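Local structure of glucose-6-phosphate 1-dehydrogenase (Mycobacterium avium, 4LGV) at residues Leu78-Arg82 / Asp94-Asp98; Ala157-Lys163 / Gln187-His193; Leu203-Phe208 / Leu262-Pro268; Ala286-Leu290 / Leu321-Asn327. The protein catalyses the oxidation of glucose 6-phosphate to 6-phosphogluconolactone, the entry step of the pentose phosphate pathway, with NADP as the usual hydride acceptor. All blocks are in the same frame, centred on the assembly; numbering follows the deposited sequence. Where two conformers were deposited one is given.

Overall arrangement
Interactions 1 and 2 lie in the dinucleotide-binding domain, their centres 26 Å apart: the first joins two helices near its periphery, the second two strands of its parallel sheet. Helix 200-209, next after strand 188-191, supplies one side of interaction 3, whose centre is 25 Å from that of interaction 2. Interactions 3 and 4 belong to the C-terminal domain and touch, A264 CB meeting I325 CD1 at 3.6 Å; other subunits reach both. Interaction 4 is the most distant from interaction 1, 49 Å between centres. By family resemblance, the D192-H193 end of interaction 2 probably lies closest to the glucose 6-phosphate site.

Interaction 1: Leu78-Arg82 / Asp94-Asp98; sequences LDRAR and DAVFD
R82 reaches from helix 74-87 to D94 at the start of helix 94-103, forming a salt bridge in which NH1 donates to OD1 over 3.0 Å. The bond is moderately bent, and it meets OD1 from above the carboxylate plane. A water bridges the same groups: it accepts from R82 NH2 and donates to OD1 of both D94 and D98, so that D98, one helical turn on from D94, is linked to the arginine through the water. This probably helps to keep D94 and D98 ionised. R82 has CG anti to the backbone N (chi1 -171°) and a bend at chi3, a course that brings one face of its guanidinium to F97 CE2, which sits off-centre toward the guanidinium's rim, 3.5 Å from NH2; the guanidinium and ring planes are inclined by 46°. The far end of the same ring pushes in against the backbone of the other helix, CZ coming within 3.4 Å of L78 O, while CE1 touches A81 CB at 4.1 Å. A glycerol, probably from the crystallisation liquor, hydrogen-bonds to D98 OD2 and also lies beside R82. The two helices, 136° apart in direction with axes 12.1 Å apart at closest approach, connect strands 64-68 and 104-108, and both lean on helix 41-56, through A81 on F48 and V96 on Y52.

Interaction 2: Ala157-Lys163 / Gln187-His193; sequences ARVAVEK and QILRVDH
Q187 begins the pairing of these strands with its side chain: extended, it sends NE2 to A157 O, 2.8 Å away and near the amide plane, while its own backbone O accepts from V159 N at 2.7 Å. OE1 of the same amide is held by D184 N, which fixes the flip of the group. Beyond it the ladder is regular and parallel, L189 N donating to V159 O, V161 N to L189 O and V191 N to V161 O, and it ends with a more bent bond from K163 N to V191 O. On the sheet face of A160 and E162, A160 CB packs on V191 CG2 at 3.8 Å. These strands, 158-162 and 188-191, flank helix 169-180 in a beta-alpha-beta crossover at one end of the Rossmann-type sheet, and the second runs into the DHFLGK sequence, a segment that in related enzymes lines the glucose 6-phosphate site. There K163, its chain extended and CG anti to the backbone N (chi1 173°), crosses D192 at a slant in a salt bridge of 3.1 Å from NZ to OD1, met from above the carboxylate plane. NZ also bonds D250 O, and D192 OD2 has N254 as a second partner. On the face shared with A160 and V191, E162 bends at chi2 to put OE1 at the edge of the H193 ring, 2.8 Å from NE2 and on the syn side of the carboxylate; H193 has two conformers, and this bond, seen in one of them, is correspondingly doubtful. OE1 is also hydrogen-bonded to Y133 OH.

Interaction 3: Leu203-Phe208 / Leu262-Pro268; sequences LQYLRF and LVAMEPP
The R207 chain leaves its helix with CG anti to the carbonyl carbon (chi1 -79°) and then bends at chi3 (60°), a course that lays the guanidinium across the end of helix 246-264. NH1 and NH2 converge end-on upon a single acceptor, M265 O, each at 2.8 Å; NH1 uses a lone pair in the carbonyl plane, whereas NH2 comes in nearly straight along the carbonyl. NH1 also donates to L262 O over 2.9 Å. All three bonds lie close to the guanidinium plane. One face of that plane rests over V263 O, which is poorly angled for R207 and instead accepts from W217, and the opposite face is covered by F208 CE1, so the group is enclosed above and below as well as gripped at its edge. The F208 ring in turn receives P267: CB stands 4.1 Å from the centroid, almost on the ring normal, in a CH-pi contact. P268 CD touches CE2 at 3.8 Å, and M265 CE lies at the ring edge. The same methyl packs against the Q204 side chain, crossed at about a right angle, with OE1 3.7 Å away; Q204 NE2 bonds V200 O. W328 of the third subunit meets the F208 ring, and R366 of the second subunit packs on F208 and P267. The arrangement is a basic side chain docked on carbonyls at and just beyond a helix C-terminus, where the helix dipole would favour positive charge, and it lies in the C-terminal domain beside the subunit interfaces.

Interaction 4: Ala286-Leu290 / Leu321-Asn327; sequences AMPSL and LRTEIDN
The P288 ring and the E324 side chain cross at about a right angle, the ring carbon CG meeting the carboxylate at OE2, 3.6 Å away. On the next atom of the ring, CD, the flat peptide group of E324 makes contact through its carbonyl O at 3.5 Å. That same oxygen touches M287 CG at 3.4 Å. M287, bent at chi3 (69°), curls its methyl back to T323, with CE 3.3 Å from OG1, and its CG packs on I325 CG1; helix 246-264 receives the same side chain at L257 and L260. At one end of the contact, L290 sets its two methyls against those of L321, crossed at about a right angle, and CD2 also presses on T323 CB at 3.8 Å. A water donates to P288 O and lies beside T323 OG1, at a spacing too short to be trusted in detail. The direct hydrogen bond runs from D326 N to A286 O, 2.8 Å and fairly straight at 163°, while A286 CB rests near N327 CB. D326 also bonds S361 of the fourth subunit through OD2. The loop 286-290 thus packs against strand 318-323 and the chain that follows it, in the mixed sheet region of the C-terminal domain, and that following chain turns at D326 in an inverse gamma turn, closed by a weak bond from N327 N to I325 O.

Interaction 1: Leu78-Arg82 / Asp94-Asp98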
# COMPACT_ATOMS: atom_id res chain seq x y z
N LEU A 78 -50.19 -27.16 -27.50
CA LEU A 78 -50.70 -25.88 -27.02
C LEU A 78 -51.50 -26.00 -25.74
O LEU A 78 -51.35 -25.15 -24.84
CB LEU A 78 -51.52 -25.18 -28.08
CG LEU A 78 -50.68 -24.78 -29.31
CD1 LEU A 78 -51.61 -24.12 -30.33
CD2 LEU A 78 -49.54 -23.82 -28.99
N ASP A 79 -52.28 -27.07 -25.64
CA ASP A 79 -52.99 -27.34 -24.41
C ASP A 79 -51.97 -27.58 -23.27
O ASP A 79 -52.15 -27.09 -22.17
CB ASP A 79 -53.91 -28.56 -24.52
CG ASP A 79 -55.11 -28.32 -25.43
OD1 ASP A 79 -55.56 -27.16 -25.56
OD2 ASP A 79 -55.60 -29.33 -26.03
N ARG A 80 -50.94 -28.35 -23.56
CA ARG A 80 -49.90 -28.59 -22.57
C ARG A 80 -49.23 -27.30 -22.11
O ARG A 80 -48.99 -27.10 -20.91
CB ARG A 80 -48.83 -29.52 -23.12
CG ARG A 80 -49.18 -30.98 -22.97
CD ARG A 80 -48.04 -31.75 -23.58
NE ARG A 80 -48.18 -33.19 -23.52
CZ ARG A 80 -47.56 -33.99 -22.66
NH1 ARG A 80 -46.74 -33.53 -21.71
NH2 ARG A 80 -47.77 -35.29 -22.74
N ALA A 81 -48.93 -26.44 -23.08
CA ALA A 81 -48.30 -25.17 -22.78
C ALA A 81 -49.18 -24.25 -21.94
O ALA A 81 -48.73 -23.63 -20.98
CB ALA A 81 -47.94 -24.48 -24.07
N ARG A 82 -50.46 -24.24 -22.27
CA ARG A 82 -51.44 -23.45 -21.58
C ARG A 82 -51.56 -23.88 -20.11
O ARG A 82 -51.42 -23.06 -19.18
CB ARG A 82 -52.77 -23.57 -22.30
CG ARG A 82 -53.83 -22.62 -21.79
CD ARG A 82 -55.22 -22.88 -22.43
NE ARG A 82 -55.18 -22.77 -23.89
CZ ARG A 82 -55.54 -21.69 -24.58
NH1 ARG A 82 -56.00 -20.57 -23.98
NH2 ARG A 82 -55.48 -21.72 -25.91
N ASP A 94 -54.87 -14.31 -22.53
CA ASP A 94 -55.13 -15.14 -23.67
C ASP A 94 -54.62 -14.54 -24.97
O ASP A 94 -54.20 -15.30 -25.86
CB ASP A 94 -56.62 -15.48 -23.73
CG ASP A 94 -56.93 -16.74 -24.60
OD1 ASP A 94 -56.11 -17.70 -24.74
OD2 ASP A 94 -58.04 -16.76 -25.16
N ALA A 95 -54.64 -13.22 -25.12
CA ALA A 95 -54.05 -12.57 -26.29
C ALA A 95 -52.55 -12.79 -26.36
O ALA A 95 -52.01 -13.01 -27.45
CB ALA A 95 -54.34 -11.06 -26.31
N VAL A 96 -51.87 -12.73 -25.21
CA VAL A 96 -50.43 -12.98 -25.14
C VAL A 96 -50.17 -14.40 -25.52
O VAL A 96 -49.23 -14.68 -26.26
CB VAL A 96 -49.88 -12.68 -23.73
CG1 VAL A 96 -48.42 -13.08 -23.60
CG2 VAL A 96 -50.03 -11.18 -23.38
N PHE A 97 -50.97 -15.32 -24.98
CA PHE A 97 -50.77 -16.74 -25.25
C PHE A 97 -50.97 -17.02 -26.74
O PHE A 97 -50.19 -17.75 -27.34
CB PHE A 97 -51.69 -17.64 -24.42
CG PHE A 97 -51.52 -19.08 -24.71
CD1 PHE A 97 -50.54 -19.77 -24.07
CD2 PHE A 97 -52.27 -19.73 -25.72
CE1 PHE A 97 -50.29 -21.10 -24.35
CE2 PHE A 97 -52.02 -21.08 -26.03
CZ PHE A 97 -51.03 -21.76 -25.32
N ASP A 98 -51.97 -16.37 -27.34
CA ASP A 98 -52.23 -16.57 -28.77
C ASP A 98 -51.05 -16.12 -29.64
O ASP A 98 -50.76 -16.75 -30.64
CB ASP A 98 -53.55 -15.93 -29.26
CG ASP A 98 -54.80 -16.74 -28.89
OD1 ASP A 98 -54.67 -17.89 -28.41
OD2 ASP A 98 -55.94 -16.21 -29.08
O HOH W 1 -56.00 -19.31 -26.61

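Interaction 2: Ala157-Lys163 / Gln187-His193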
# COMPACT_ATOMS: atom_id res chain seq x y z
N ALA A 157 -25.14 -21.78 -35.99
CA ALA A 157 -25.96 -22.19 -34.88
C ALA A 157 -25.23 -21.99 -33.57
O ALA A 157 -24.02 -21.85 -33.53
CB ALA A 157 -26.38 -23.64 -35.03
N ARG A 158 -26.01 -21.96 -32.50
CA ARG A 158 -25.51 -22.20 -31.16
C ARG A 158 -26.33 -23.33 -30.55
O ARG A 158 -27.46 -23.57 -30.96
CB ARG A 158 -25.61 -20.95 -30.30
CG ARG A 158 -24.75 -19.80 -30.82
CD ARG A 158 -24.74 -18.63 -29.84
NE ARG A 158 -24.11 -17.48 -30.46
CZ ARG A 158 -24.76 -16.50 -31.09
NH1 ARG A 158 -26.10 -16.49 -31.19
NH2 ARG A 158 -24.05 -15.51 -31.61
N VAL A 159 -25.76 -23.98 -29.54
CA VAL A 159 -26.42 -25.07 -28.84
C VAL A 159 -26.34 -24.79 -27.35
O VAL A 159 -25.24 -24.64 -26.77
CB VAL A 159 -25.72 -26.39 -29.14
CG1 VAL A 159 -26.39 -27.55 -28.40
CG2 VAL A 159 -25.74 -26.64 -30.62
N ALA A 160 -27.51 -24.73 -26.72
CA ALA A 160 -27.59 -24.53 -25.28
C ALA A 160 -27.98 -25.85 -24.64
O ALA A 160 -29.04 -26.42 -24.96
CB ALA A 160 -28.59 -23.47 -24.98
N VAL A 161 -27.15 -26.33 -23.73
CA VAL A 161 -27.39 -27.60 -23.07
C VAL A 161 -27.78 -27.43 -21.63
O VAL A 161 -27.09 -26.74 -20.85
CB VAL A 161 -26.16 -28.59 -23.15
CG1 VAL A 161 -25.99 -29.03 -24.56
CG2 VAL A 161 -24.88 -27.94 -22.69
N GLU A 162 -28.88 -28.08 -21.24
CA GLU A 162 -29.30 -28.02 -19.83
C GLU A 162 -28.40 -28.82 -18.94
O GLU A 162 -27.97 -29.88 -19.29
CB GLU A 162 -30.74 -28.54 -19.64
CG GLU A 162 -31.78 -27.45 -19.76
CD GLU A 162 -31.60 -26.40 -18.70
OE1 GLU A 162 -32.03 -25.24 -18.91
OE2 GLU A 162 -31.03 -26.70 -17.66
N LYS A 163 -28.15 -28.31 -17.75
CA LYS A 163 -27.50 -29.05 -16.70
C LYS A 163 -28.22 -30.39 -16.41
O LYS A 163 -29.43 -30.43 -16.46
CB LYS A 163 -27.61 -28.15 -15.47
CG LYS A 163 -27.17 -28.68 -14.14
CD LYS A 163 -27.18 -27.49 -13.20
CE LYS A 163 -27.15 -27.79 -11.71
NZ LYS A 163 -26.76 -26.53 -10.99
N GLN A 187 -20.01 -21.65 -29.63
CA GLN A 187 -21.36 -22.09 -30.01
C GLN A 187 -21.98 -22.89 -28.87
O GLN A 187 -23.15 -23.32 -28.98
CB GLN A 187 -21.30 -22.97 -31.27
CG GLN A 187 -20.78 -22.27 -32.52
CD GLN A 187 -20.74 -23.25 -33.71
OE1 GLN A 187 -19.76 -23.99 -33.86
NE2 GLN A 187 -21.77 -23.27 -34.51
N ILE A 188 -21.19 -23.17 -27.82
CA ILE A 188 -21.67 -23.99 -26.73
C ILE A 188 -22.07 -23.13 -25.53
O ILE A 188 -21.24 -22.43 -24.97
CB ILE A 188 -20.62 -24.99 -26.30
CG1 ILE A 188 -20.24 -25.89 -27.46
CG2 ILE A 188 -21.15 -25.89 -25.18
CD1 ILE A 188 -18.98 -26.69 -27.20
N LEU A 189 -23.32 -23.26 -25.09
CA LEU A 189 -23.85 -22.54 -23.95
C LEU A 189 -24.34 -23.52 -22.89
O LEU A 189 -25.36 -24.21 -23.06
CB LEU A 189 -25.00 -21.65 -24.41
CG LEU A 189 -24.72 -20.71 -25.58
CD1 LEU A 189 -25.96 -19.97 -26.05
CD2 LEU A 189 -23.70 -19.71 -25.19
N ARG A 190 -23.60 -23.59 -21.80
CA ARG A 190 -23.92 -24.56 -20.76
C ARG A 190 -24.85 -23.89 -19.75
O ARG A 190 -24.41 -23.03 -19.00
CB ARG A 190 -22.65 -25.07 -20.11
CG ARG A 190 -21.68 -25.62 -21.14
CD ARG A 190 -20.39 -26.11 -20.50
NE ARG A 190 -19.49 -26.66 -21.50
CZ ARG A 190 -18.71 -25.93 -22.30
NH1 ARG A 190 -18.64 -24.60 -22.22
NH2 ARG A 190 -17.95 -26.55 -23.16
N VAL A 191 -26.13 -24.27 -19.77
CA VAL A 191 -27.16 -23.58 -19.02
C VAL A 191 -27.24 -24.10 -17.58
O VAL A 191 -27.49 -25.31 -17.33
CB VAL A 191 -28.52 -23.79 -19.67
CG1 VAL A 191 -29.61 -23.02 -18.94
CG2 VAL A 191 -28.52 -23.36 -21.16
N ASP A 192 -26.99 -23.21 -16.63
CA ASP A 192 -27.11 -23.53 -15.21
C ASP A 192 -27.94 -22.44 -14.59
O ASP A 192 -27.50 -21.30 -14.51
CB ASP A 192 -25.72 -23.60 -14.56
CG ASP A 192 -25.76 -24.00 -13.07
OD1 ASP A 192 -26.78 -23.79 -12.40
OD2 ASP A 192 -24.75 -24.56 -12.59
N HIS A 193 -29.16 -22.78 -14.18
CA HIS A 193 -30.12 -21.78 -13.71
C HIS A 193 -29.58 -20.94 -12.59
O HIS A 193 -29.87 -19.77 -12.54
CB HIS A 193 -31.42 -22.45 -13.30
CG HIS A 193 -31.98 -23.29 -14.38
ND1 HIS A 193 -32.93 -24.25 -14.15
CD2 HIS A 193 -31.67 -23.36 -15.70
CE1 HIS A 193 -33.19 -24.88 -15.28
NE2 HIS A 193 -32.44 -24.35 -16.24
O HOH W 2 -24.27 -24.88 -10.16

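Interaction 3: Leu203-Phe208 / Leu262-Pro268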
# COMPACT_ATOMS: atom_id res chain seq x y z
N LEU A 203 -21.63 -6.52 -9.89
CA LEU A 203 -20.58 -6.80 -8.94
C LEU A 203 -19.20 -6.32 -9.46
O LEU A 203 -18.34 -5.85 -8.69
CB LEU A 203 -20.57 -8.29 -8.72
CG LEU A 203 -19.68 -8.87 -7.67
CD1 LEU A 203 -19.74 -8.03 -6.40
CD2 LEU A 203 -20.16 -10.26 -7.37
N GLN A 204 -18.98 -6.42 -10.78
CA GLN A 204 -17.79 -5.84 -11.35
C GLN A 204 -17.78 -4.35 -11.15
O GLN A 204 -16.75 -3.76 -10.81
CB GLN A 204 -17.64 -6.19 -12.82
CG GLN A 204 -17.26 -7.62 -13.03
CD GLN A 204 -17.14 -7.93 -14.48
OE1 GLN A 204 -16.07 -7.73 -15.09
NE2 GLN A 204 -18.21 -8.46 -15.07
N TYR A 205 -18.91 -3.71 -11.36
CA TYR A 205 -18.94 -2.25 -11.25
C TYR A 205 -18.65 -1.89 -9.82
O TYR A 205 -17.92 -0.95 -9.53
CB TYR A 205 -20.30 -1.70 -11.72
CG TYR A 205 -20.38 -0.22 -11.67
CD1 TYR A 205 -19.92 0.58 -12.71
CD2 TYR A 205 -20.95 0.43 -10.56
CE1 TYR A 205 -20.03 1.99 -12.63
CE2 TYR A 205 -21.08 1.81 -10.48
CZ TYR A 205 -20.60 2.59 -11.51
OH TYR A 205 -20.73 3.99 -11.39
N LEU A 206 -19.25 -2.65 -8.89
CA LEU A 206 -19.09 -2.37 -7.47
C LEU A 206 -17.62 -2.37 -7.11
O LEU A 206 -17.12 -1.47 -6.44
CB LEU A 206 -19.85 -3.40 -6.68
CG LEU A 206 -19.78 -3.35 -5.16
CD1 LEU A 206 -21.00 -3.98 -4.55
CD2 LEU A 206 -18.62 -4.15 -4.66
N ARG A 207 -16.91 -3.36 -7.61
CA ARG A 207 -15.49 -3.58 -7.29
C ARG A 207 -14.53 -2.68 -8.01
O ARG A 207 -13.48 -2.30 -7.48
CB ARG A 207 -15.07 -5.01 -7.70
CG ARG A 207 -15.46 -6.09 -6.76
CD ARG A 207 -14.79 -7.43 -7.16
NE ARG A 207 -13.35 -7.32 -7.13
CZ ARG A 207 -12.50 -8.07 -7.80
NH1 ARG A 207 -12.92 -9.08 -8.55
NH2 ARG A 207 -11.20 -7.83 -7.72
N PHE A 208 -14.85 -2.35 -9.24
CA PHE A 208 -13.85 -1.77 -10.13
C PHE A 208 -14.06 -0.32 -10.34
O PHE A 208 -13.17 0.35 -10.89
CB PHE A 208 -13.84 -2.50 -11.51
CG PHE A 208 -13.54 -3.98 -11.44
CD1 PHE A 208 -12.74 -4.49 -10.49
CD2 PHE A 208 -14.01 -4.85 -12.42
CE1 PHE A 208 -12.42 -5.87 -10.43
CE2 PHE A 208 -13.75 -6.22 -12.37
CZ PHE A 208 -12.95 -6.74 -11.37
N LEU A 262 -15.72 -14.25 -9.49
CA LEU A 262 -16.12 -12.88 -9.76
C LEU A 262 -15.61 -11.96 -8.65
O LEU A 262 -15.24 -10.83 -8.91
CB LEU A 262 -17.63 -12.77 -9.82
CG LEU A 262 -18.26 -13.30 -11.08
CD1 LEU A 262 -19.78 -13.21 -11.01
CD2 LEU A 262 -17.80 -12.55 -12.31
N VAL A 263 -15.65 -12.45 -7.42
CA VAL A 263 -15.26 -11.67 -6.26
C VAL A 263 -13.75 -11.51 -6.24
O VAL A 263 -13.26 -10.48 -5.81
CB VAL A 263 -15.73 -12.37 -4.95
CG1 VAL A 263 -15.07 -11.76 -3.73
CG2 VAL A 263 -17.23 -12.22 -4.80
N ALA A 264 -13.04 -12.53 -6.70
CA ALA A 264 -11.58 -12.61 -6.53
C ALA A 264 -10.72 -12.25 -7.74
O ALA A 264 -9.53 -11.95 -7.60
CB ALA A 264 -11.23 -13.96 -6.08
N MET A 265 -11.30 -12.24 -8.92
CA MET A 265 -10.52 -12.06 -10.16
C MET A 265 -9.90 -10.68 -10.28
O MET A 265 -10.42 -9.69 -9.72
CB MET A 265 -11.38 -12.28 -11.39
CG MET A 265 -12.53 -11.31 -11.54
SD MET A 265 -13.64 -11.69 -12.90
CE MET A 265 -14.67 -10.22 -12.80
N GLU A 266 -8.81 -10.65 -11.05
CA GLU A 266 -8.24 -9.43 -11.55
C GLU A 266 -9.23 -8.80 -12.56
O GLU A 266 -10.02 -9.50 -13.19
CB GLU A 266 -6.89 -9.68 -12.23
CG GLU A 266 -5.88 -10.33 -11.32
CD GLU A 266 -5.55 -9.51 -10.08
OE1 GLU A 266 -5.38 -8.27 -10.21
OE2 GLU A 266 -5.42 -10.09 -8.98
N PRO A 267 -9.15 -7.48 -12.74
CA PRO A 267 -10.04 -6.85 -13.68
C PRO A 267 -9.77 -7.27 -15.12
O PRO A 267 -8.66 -7.23 -15.55
CB PRO A 267 -9.72 -5.34 -13.51
CG PRO A 267 -8.39 -5.29 -12.87
CD PRO A 267 -8.27 -6.52 -12.04
N PRO A 268 -10.80 -7.62 -15.87
CA PRO A 268 -10.65 -7.85 -17.31
C PRO A 268 -10.08 -6.69 -18.05
O PRO A 268 -10.35 -5.54 -17.70
CB PRO A 268 -12.12 -8.07 -17.81
CG PRO A 268 -12.87 -8.49 -16.57
CD PRO A 268 -12.20 -7.78 -15.42

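Interaction 4: Ala286-Leu290 / Leu321-Asn327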
# COMPACT_ATOMS: atom_id res chain seq x y z
N ALA A 286 -5.08 -20.92 -9.83
CA ALA A 286 -4.26 -20.65 -8.67
C ALA A 286 -4.88 -21.28 -7.44
O ALA A 286 -4.40 -21.04 -6.31
CB ALA A 286 -4.11 -19.13 -8.44
N MET A 287 -5.93 -22.05 -7.62
CA MET A 287 -6.56 -22.75 -6.50
C MET A 287 -6.12 -24.22 -6.46
O MET A 287 -6.25 -24.93 -7.42
CB MET A 287 -8.10 -22.72 -6.61
CG MET A 287 -8.72 -21.31 -6.53
SD MET A 287 -10.51 -21.21 -6.63
CE MET A 287 -11.01 -21.97 -5.07
N PRO A 288 -5.64 -24.69 -5.31
CA PRO A 288 -5.37 -26.10 -5.15
C PRO A 288 -6.68 -26.89 -5.04
O PRO A 288 -7.71 -26.35 -4.67
CB PRO A 288 -4.61 -26.16 -3.82
CG PRO A 288 -5.07 -24.99 -3.05
CD PRO A 288 -5.52 -23.94 -4.05
N SER A 289 -6.61 -28.17 -5.36
CA SER A 289 -7.73 -29.05 -5.16
C SER A 289 -8.14 -29.11 -3.69
O SER A 289 -7.32 -28.96 -2.81
CB SER A 289 -7.40 -30.43 -5.73
OG SER A 289 -6.26 -30.96 -5.10
N LEU A 290 -9.42 -29.33 -3.45
CA LEU A 290 -9.92 -29.38 -2.07
C LEU A 290 -9.26 -30.51 -1.26
O LEU A 290 -8.98 -31.60 -1.80
CB LEU A 290 -11.42 -29.58 -2.05
CG LEU A 290 -12.28 -28.51 -2.68
CD1 LEU A 290 -13.72 -28.94 -2.62
CD2 LEU A 290 -12.10 -27.21 -1.95
N LEU A 321 -16.78 -26.36 3.46
CA LEU A 321 -15.43 -26.67 3.01
C LEU A 321 -14.49 -25.48 3.13
O LEU A 321 -14.90 -24.34 3.31
CB LEU A 321 -15.45 -27.18 1.59
CG LEU A 321 -15.91 -26.21 0.49
CD1 LEU A 321 -14.78 -25.28 -0.01
CD2 LEU A 321 -16.50 -26.98 -0.68
N ARG A 322 -13.20 -25.77 3.06
CA ARG A 322 -12.18 -24.77 3.09
C ARG A 322 -11.39 -24.84 1.80
O ARG A 322 -10.99 -25.90 1.40
CB ARG A 322 -11.22 -24.99 4.29
CG ARG A 322 -10.08 -23.97 4.38
CD ARG A 322 -9.23 -24.25 5.63
NE ARG A 322 -8.18 -23.26 5.83
CZ ARG A 322 -7.59 -22.96 7.00
NH1 ARG A 322 -7.92 -23.57 8.14
NH2 ARG A 322 -6.63 -22.04 7.04
N THR A 323 -11.11 -23.68 1.23
CA THR A 323 -10.25 -23.58 0.07
C THR A 323 -9.41 -22.29 0.15
O THR A 323 -9.33 -21.63 1.20
CB THR A 323 -11.09 -23.62 -1.22
OG1 THR A 323 -10.23 -23.61 -2.35
CG2 THR A 323 -12.03 -22.44 -1.30
N GLU A 324 -8.73 -21.98 -0.93
CA GLU A 324 -7.84 -20.83 -0.96
C GLU A 324 -7.50 -20.48 -2.41
O GLU A 324 -7.66 -21.31 -3.31
CB GLU A 324 -6.53 -21.11 -0.17
CG GLU A 324 -5.68 -22.17 -0.80
CD GLU A 324 -4.32 -22.43 -0.16
OE1 GLU A 324 -3.49 -21.51 0.00
OE2 GLU A 324 -4.08 -23.60 0.10
N ILE A 325 -7.01 -19.27 -2.60
CA ILE A 325 -6.52 -18.81 -3.91
C ILE A 325 -5.07 -18.33 -3.71
O ILE A 325 -4.82 -17.32 -3.05
CB ILE A 325 -7.38 -17.66 -4.44
CG1 ILE A 325 -8.81 -18.13 -4.63
CG2 ILE A 325 -6.85 -17.14 -5.75
CD1 ILE A 325 -9.78 -16.99 -4.85
N ASP A 326 -4.13 -19.10 -4.25
CA ASP A 326 -2.72 -18.94 -3.92
C ASP A 326 -2.00 -18.02 -4.90
O ASP A 326 -1.08 -18.44 -5.61
CB ASP A 326 -2.04 -20.32 -3.86
CG ASP A 326 -0.64 -20.26 -3.28
OD1 ASP A 326 -0.35 -19.43 -2.39
OD2 ASP A 326 0.19 -21.10 -3.76
N ASN A 327 -2.39 -16.75 -4.89
CA ASN A 327 -1.77 -15.77 -5.79
C ASN A 327 -1.40 -14.48 -5.05
O ASN A 327 -1.51 -14.44 -3.84
CB ASN A 327 -2.64 -15.55 -7.00
CG ASN A 327 -3.92 -14.78 -6.71
OD1 ASN A 327 -4.15 -14.25 -5.63
ND2 ASN A 327 -4.79 -14.72 -7.72
O HOH W 3 -8.96 -25.70 -2.22